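Local coordinates for TETR family transcriptional repressor LFRR (Mycobacterium smegmatis, PDB 2V57), which represses transcription of the lfrRA operon, which encodes an efflux pump and its regulator, by binding directly to the lfrR-lfrA promoter region, at residues B[94-99]-B[150-155]; B[88-93]-B[168-173]. All coordinates share one frame; numbering follows the deposited sequence.

Overall arrangement
From the N terminus, the chain first passes through the helix-turn-helix, residues 34-53, and the long helix 56-77. Helix 85-97 then supplies one side of both contacts. Contact 1 closes a loop of 50 residues when helix 147-164 returns to residues 94-99. Contact 2 closes a loop of 74 residues when helix 169-182 reaches residues 88-93. Contact 1 is therefore nested inside contact 2. Their centres lie about 9 Å apart. They touch through a salt bridge between Asp98 and Arg169 and through Leu97 on Ile172 and Val173. Together they tie helix 85-97 to the last two helices, which also meet the second subunit.

Contact 1: residues B[94-99]-B[150-155]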
loop_
_atom_site.group_PDB
_atom_site.type_symbol
_atom_site.label_atom_id
_atom_site.label_comp_id
_atom_site.label_asym_id
_atom_site.label_seq_id
_atom_site.Cartn_x
_atom_site.Cartn_y
_atom_site.Cartn_z
ATOM N N GLU B 94 6.767 -8.716 -14.589
ATOM C CA GLU B 94 6.102 -10.018 -14.509
ATOM C C GLU B 94 6.549 -10.799 -13.289
ATOM O O GLU B 94 5.726 -11.362 -12.566
ATOM C CB GLU B 94 6.372 -10.840 -15.776
ATOM C CG GLU B 94 5.668 -10.294 -16.993
ATOM C CD GLU B 94 6.195 -10.876 -18.286
ATOM O OE1 GLU B 94 7.298 -11.459 -18.281
ATOM O OE2 GLU B 94 5.508 -10.744 -19.318
ATOM N N SER B 95 7.861 -10.826 -13.070
ATOM C CA SER B 95 8.447 -11.575 -11.968
ATOM C C SER B 95 7.840 -11.155 -10.632
ATOM O O SER B 95 7.538 -12.007 -9.800
ATOM C CB SER B 95 9.979 -11.428 -11.951
ATOM O OG SER B 95 10.417 -10.211 -11.337
ATOM N N GLN B 96 7.640 -9.852 -10.439
ATOM C CA GLN B 96 7.020 -9.349 -9.210
ATOM C C GLN B 96 5.496 -9.510 -9.181
ATOM O O GLN B 96 4.920 -9.780 -8.122
ATOM C CB GLN B 96 7.403 -7.880 -8.962
ATOM C CG GLN B 96 8.908 -7.667 -8.959
ATOM C CD GLN B 96 9.618 -8.438 -7.851
ATOM O OE1 GLN B 96 9.346 -8.237 -6.669
ATOM N NE2 GLN B 96 10.540 -9.316 -8.235
ATOM N N LEU B 97 4.833 -9.331 -10.320
ATOM C CA LEU B 97 3.390 -9.535 -10.357
ATOM C C LEU B 97 3.059 -10.975 -9.938
ATOM O O LEU B 97 2.061 -11.226 -9.251
ATOM C CB LEU B 97 2.812 -9.234 -11.743
ATOM C CG LEU B 97 1.292 -9.105 -11.846
ATOM C CD1 LEU B 97 0.738 -7.938 -11.022
ATOM C CD2 LEU B 97 0.847 -8.998 -13.325
ATOM N N ASP B 98 3.922 -11.909 -10.326
ATOM C CA ASP B 98 3.655 -13.321 -10.097
ATOM C C ASP B 98 3.801 -13.723 -8.619
ATOM O O ASP B 98 3.475 -14.844 -8.245
ATOM C CB ASP B 98 4.543 -14.193 -10.997
ATOM C CG ASP B 98 4.139 -14.123 -12.473
ATOM O OD1 ASP B 98 3.020 -13.662 -12.787
ATOM O OD2 ASP B 98 4.952 -14.531 -13.325
ATOM N N LEU B 99 4.274 -12.809 -7.783
ATOM C CA LEU B 99 4.338 -13.069 -6.349
ATOM C C LEU B 99 2.917 -13.142 -5.783
ATOM O O LEU B 99 2.687 -13.781 -4.761
ATOM C CB LEU B 99 5.136 -11.975 -5.610
ATOM C CG LEU B 99 6.619 -11.768 -5.956
ATOM C CD1 LEU B 99 7.169 -10.474 -5.358
ATOM C CD2 LEU B 99 7.446 -12.965 -5.499
ATOM N N ARG B 150 9.360 3.803 -4.848
ATOM C CA ARG B 150 8.006 3.864 -4.298
ATOM C C ARG B 150 6.901 3.829 -5.335
ATOM O O ARG B 150 5.865 3.213 -5.110
ATOM C CB ARG B 150 7.843 5.095 -3.428
ATOM C CG ARG B 150 8.428 4.878 -2.067
ATOM C CD ARG B 150 9.006 6.135 -1.510
ATOM N NE ARG B 150 9.429 5.877 -0.148
ATOM C CZ ARG B 150 10.153 6.706 0.574
ATOM N NH1 ARG B 150 10.554 7.854 0.049
ATOM N NH2 ARG B 150 10.488 6.369 1.819
ATOM N N VAL B 151 7.110 4.500 -6.459
ATOM C CA VAL B 151 6.147 4.455 -7.538
ATOM C C VAL B 151 6.089 3.044 -8.132
ATOM O O VAL B 151 5.018 2.538 -8.391
ATOM C CB VAL B 151 6.443 5.521 -8.618
ATOM C CG1 VAL B 151 5.564 5.307 -9.859
ATOM C CG2 VAL B 151 6.217 6.929 -8.038
ATOM N N PHE B 152 7.239 2.407 -8.316
ATOM C CA PHE B 152 7.241 1.065 -8.863
ATOM C C PHE B 152 6.381 0.154 -8.012
ATOM O O PHE B 152 5.507 -0.538 -8.517
ATOM C CB PHE B 152 8.654 0.471 -8.945
ATOM C CG PHE B 152 8.653 -0.926 -9.494
ATOM C CD1 PHE B 152 8.710 -1.152 -10.870
ATOM C CD2 PHE B 152 8.524 -2.017 -8.638
ATOM C CE1 PHE B 152 8.685 -2.451 -11.367
ATOM C CE2 PHE B 152 8.491 -3.310 -9.136
ATOM C CZ PHE B 152 8.583 -3.524 -10.502
ATOM N N TRP B 153 6.601 0.178 -6.708
ATOM C CA TRP B 153 5.867 -0.715 -5.822
ATOM C C TRP B 153 4.402 -0.314 -5.683
ATOM O O TRP B 153 3.541 -1.167 -5.518
ATOM C CB TRP B 153 6.579 -0.823 -4.465
ATOM C CG TRP B 153 7.646 -1.838 -4.574
ATOM C CD1 TRP B 153 8.983 -1.636 -4.495
ATOM C CD2 TRP B 153 7.462 -3.233 -4.887
ATOM N NE1 TRP B 153 9.643 -2.819 -4.696
ATOM C CE2 TRP B 153 8.734 -3.816 -4.925
ATOM C CE3 TRP B 153 6.339 -4.041 -5.092
ATOM C CZ2 TRP B 153 8.929 -5.184 -5.188
ATOM C CZ3 TRP B 153 6.524 -5.395 -5.351
ATOM C CH2 TRP B 153 7.820 -5.953 -5.389
ATOM N N ALA B 154 4.105 0.983 -5.767
ATOM C CA ALA B 154 2.706 1.390 -5.713
ATOM C C ALA B 154 1.949 0.890 -6.945
ATOM O O ALA B 154 0.809 0.421 -6.843
ATOM C CB ALA B 154 2.570 2.900 -5.540
ATOM N N LEU B 155 2.596 0.971 -8.107
ATOM C CA LEU B 155 1.988 0.508 -9.328
ATOM C C LEU B 155 1.851 -1.014 -9.290
ATOM O O LEU B 155 0.868 -1.547 -9.774
ATOM C CB LEU B 155 2.782 0.944 -10.563
ATOM C CG LEU B 155 2.773 2.416 -10.977
ATOM C CD1 LEU B 155 3.722 2.655 -12.160
ATOM C CD2 LEU B 155 1.378 2.848 -11.348
#
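Gln96 meets Trp153 and, more loosely, Phe152. The closest approach sets an amide oxygen against an aromatic edge. Gln96 OE1 lies 3.0 Å from Trp153 CH2, at the edge of the indole and near its plane. The oxygen faces the C-H rim at CH2 and CZ2. The amide stands almost upright to the ring, with the two planes 83° apart. The contact is probably mildly favourable electrostatically, an oxygen against a ring C-H edge.

The apolar part is thinner. Gln96 CB and CG each come to 4.1 Å from Trp153 CH2. CG also sits at the edge of the Phe152 ring, 4.4 Å from CE2. Within helix 147-164, Phe152 CD2 lies over one face of the indole, toward its rim.

Two hydrogen bonds hold the amide, one within its own helix and one from helix 56-77. The Gln96 chain bends at chi2 (-62°), which brings NE2 back to Ser95 while OE1 points to the indole. NE2 donates to Ser95 OG at 3.2 Å, and the acceptor is 15° out of the amide plane. OE1 has its main polar partner in Ser71 OG, on helix 56-77. This buried amide thus has a partner at both ends.

The arrangement is packing inside the all-helical regulatory domain of a TetR-family repressor, where the Gln96 side chain joins helix 85-97 to helices 56-77 and 147-164.

Contact 2: residues B[88-93]-B[168-173]; sequences ALRRVV and PRHQIV. With SO4 (sulfate ion), chain H.
Arg90 leaves helix 88-93 with CG anti to its backbone nitrogen, stays extended through chi2, and bends at chi3 (-73°). This bend carries the guanidinium across Val173. On Val173, CG1 is likewise anti to the backbone nitrogen, and this methyl does the touching. It lies over one face of the guanidinium, 3.3 Å from Arg90 NH1. The same methyl is 3.8 Å from Arg90 CG, so it packs against both the aliphatic stem and the charged end.

Val93 adds a looser apolar contact. Its CG1 stands 4.3 Å from Val173 CG1, where the two backbones come nearest each other. His170 lies at the more exposed side. Its NE2 is 4.0 Å from Arg90 NH1, and the approach is oblique. The two groups are near but not bonded. The guanidinium of Arg90 has its salt bridge with Asp174, one residue beyond the segment.

A sulfate ion, probably from the crystallisation liquor, sits beside the start of helix 169-173. Arg169 NH1 gives it a hydrogen bond to O1 of 2.8 Å, with an angle of 148° at the hydrogen. The ion lies at the edge of that guanidinium, whose NH2 is taken up by Asp98 of contact 1.

The axes of the two short helices pass 11.1 Å apart at 123°. Deeper in, Val93 packs on Phe152 and Met156 of helix 147-164 and on Ile176 and Met177 of helix 169-182, while Leu89 reaches helix 128-134 and Ile185 of the second subunit.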
loop_
_atom_site.group_PDB
_atom_site.type_symbol
_atom_site.label_atom_id
_atom_site.label_comp_id
_atom_site.label_asym_id
_atom_site.label_seq_id
_atom_site.Cartn_x
_atom_site.Cartn_y
_atom_site.Cartn_z
ATOM N N ALA B 88 13.458 -6.456 -20.879
ATOM C CA ALA B 88 14.003 -6.805 -19.567
ATOM C C ALA B 88 13.133 -6.245 -18.451
ATOM O O ALA B 88 12.810 -6.954 -17.499
ATOM C CB ALA B 88 15.451 -6.331 -19.424
ATOM N N LEU B 89 12.732 -4.978 -18.581
ATOM C CA LEU B 89 11.861 -4.350 -17.590
ATOM C C LEU B 89 10.532 -5.099 -17.511
ATOM O O LEU B 89 10.001 -5.316 -16.428
ATOM C CB LEU B 89 11.630 -2.867 -17.915
ATOM C CG LEU B 89 10.730 -2.084 -16.952
ATOM C CD1 LEU B 89 11.221 -2.202 -15.506
ATOM C CD2 LEU B 89 10.582 -0.606 -17.380
ATOM N N ARG B 90 9.996 -5.501 -18.662
ATOM C CA ARG B 90 8.772 -6.293 -18.664
ATOM C C ARG B 90 8.938 -7.602 -17.878
ATOM O O ARG B 90 8.062 -7.967 -17.086
ATOM C CB ARG B 90 8.294 -6.588 -20.084
ATOM C CG ARG B 90 7.089 -7.518 -20.119
ATOM C CD ARG B 90 6.542 -7.674 -21.537
ATOM N NE ARG B 90 5.857 -6.454 -21.942
ATOM C CZ ARG B 90 4.537 -6.303 -21.912
ATOM N NH1 ARG B 90 3.766 -7.309 -21.520
ATOM N NH2 ARG B 90 3.997 -5.151 -22.278
ATOM N N ARG B 91 10.054 -8.298 -18.074
ATOM C CA ARG B 91 10.312 -9.523 -17.317
ATOM C C ARG B 91 10.345 -9.253 -15.806
ATOM O O ARG B 91 9.830 -10.042 -15.011
ATOM C CB ARG B 91 11.616 -10.174 -17.768
ATOM C CG ARG B 91 11.576 -10.744 -19.178
ATOM C CD ARG B 91 12.707 -11.718 -19.416
ATOM N NE ARG B 91 14.020 -11.124 -19.188
ATOM C CZ ARG B 91 14.687 -10.427 -20.106
ATOM N NH1 ARG B 91 14.152 -10.237 -21.304
ATOM N NH2 ARG B 91 15.890 -9.921 -19.840
ATOM N N VAL B 92 10.942 -8.132 -15.416
ATOM C CA VAL B 92 11.002 -7.763 -14.005
ATOM C C VAL B 92 9.615 -7.519 -13.431
ATOM O O VAL B 92 9.288 -8.020 -12.347
ATOM C CB VAL B 92 11.908 -6.540 -13.780
ATOM C CG1 VAL B 92 11.684 -5.945 -12.390
ATOM C CG2 VAL B 92 13.377 -6.947 -13.988
ATOM N N VAL B 93 8.802 -6.748 -14.152
ATOM C CA VAL B 93 7.418 -6.518 -13.757
ATOM C C VAL B 93 6.659 -7.841 -13.592
ATOM O O VAL B 93 5.986 -8.063 -12.581
ATOM C CB VAL B 93 6.669 -5.615 -14.772
ATOM C CG1 VAL B 93 5.175 -5.564 -14.435
ATOM C CG2 VAL B 93 7.271 -4.185 -14.783
ATOM N N PRO B 168 -6.824 -9.556 -16.586
ATOM C CA PRO B 168 -5.881 -10.577 -17.056
ATOM C C PRO B 168 -4.425 -10.152 -16.879
ATOM O O PRO B 168 -4.086 -8.981 -17.077
ATOM C CB PRO B 168 -6.213 -10.700 -18.554
ATOM C CG PRO B 168 -7.595 -10.150 -18.691
ATOM C CD PRO B 168 -7.679 -9.053 -17.674
ATOM N N ARG B 169 -3.581 -11.117 -16.525
ATOM C CA ARG B 169 -2.166 -10.879 -16.269
ATOM C C ARG B 169 -1.510 -10.033 -17.357
ATOM O O ARG B 169 -0.892 -9.011 -17.057
ATOM C CB ARG B 169 -1.431 -12.213 -16.117
ATOM C CG ARG B 169 0.079 -12.117 -15.877
ATOM C CD ARG B 169 0.685 -13.516 -15.936
ATOM N NE ARG B 169 2.097 -13.575 -15.563
ATOM C CZ ARG B 169 3.094 -13.697 -16.437
ATOM N NH1 ARG B 169 2.833 -13.768 -17.737
ATOM N NH2 ARG B 169 4.351 -13.746 -16.016
ATOM N N HIS B 170 -1.650 -10.447 -18.616
ATOM C CA HIS B 170 -0.950 -9.770 -19.705
ATOM C C HIS B 170 -1.310 -8.291 -19.788
ATOM O O HIS B 170 -0.452 -7.458 -20.090
ATOM C CB HIS B 170 -1.228 -10.450 -21.048
ATOM C CG HIS B 170 -0.430 -9.887 -22.184
ATOM N ND1 HIS B 170 -0.896 -8.875 -22.993
ATOM C CD2 HIS B 170 0.807 -10.196 -22.645
ATOM C CE1 HIS B 170 0.016 -8.582 -23.903
ATOM N NE2 HIS B 170 1.061 -9.370 -23.714
ATOM N N GLN B 171 -2.576 -7.984 -19.520
ATOM C CA GLN B 171 -3.104 -6.624 -19.580
ATOM C C GLN B 171 -2.595 -5.755 -18.426
ATOM O O GLN B 171 -2.326 -4.574 -18.607
ATOM C CB GLN B 171 -4.631 -6.674 -19.559
ATOM C CG GLN B 171 -5.334 -5.478 -20.162
ATOM C CD GLN B 171 -6.840 -5.596 -20.026
ATOM O OE1 GLN B 171 -7.344 -6.584 -19.493
ATOM N NE2 GLN B 171 -7.561 -4.588 -20.500
ATOM N N ILE B 172 -2.480 -6.342 -17.238
ATOM C CA ILE B 172 -1.898 -5.657 -16.101
ATOM C C ILE B 172 -0.434 -5.314 -16.374
ATOM O O ILE B 172 0.035 -4.222 -16.048
ATOM C CB ILE B 172 -2.015 -6.511 -14.810
ATOM C CG1 ILE B 172 -3.494 -6.694 -14.450
ATOM C CG2 ILE B 172 -1.249 -5.861 -13.649
ATOM C CD1 ILE B 172 -3.742 -7.688 -13.331
ATOM N N VAL B 173 0.292 -6.247 -16.975
ATOM C CA VAL B 173 1.696 -5.995 -17.281
ATOM C C VAL B 173 1.819 -4.843 -18.284
ATOM O O VAL B 173 2.592 -3.906 -18.072
ATOM C CB VAL B 173 2.407 -7.266 -17.754
ATOM C CG1 VAL B 173 3.825 -6.957 -18.226
ATOM C CG2 VAL B 173 2.432 -8.292 -16.629
HETATM S S SO4 H . -0.115 -13.951 -19.846
HETATM O O1 SO4 H . 0.609 -12.884 -19.159
HETATM O O2 SO4 H . -1.549 -13.659 -19.814
HETATM O O3 SO4 H . 0.349 -14.023 -21.230
HETATM O O4 SO4 H . 0.152 -15.225 -19.173
#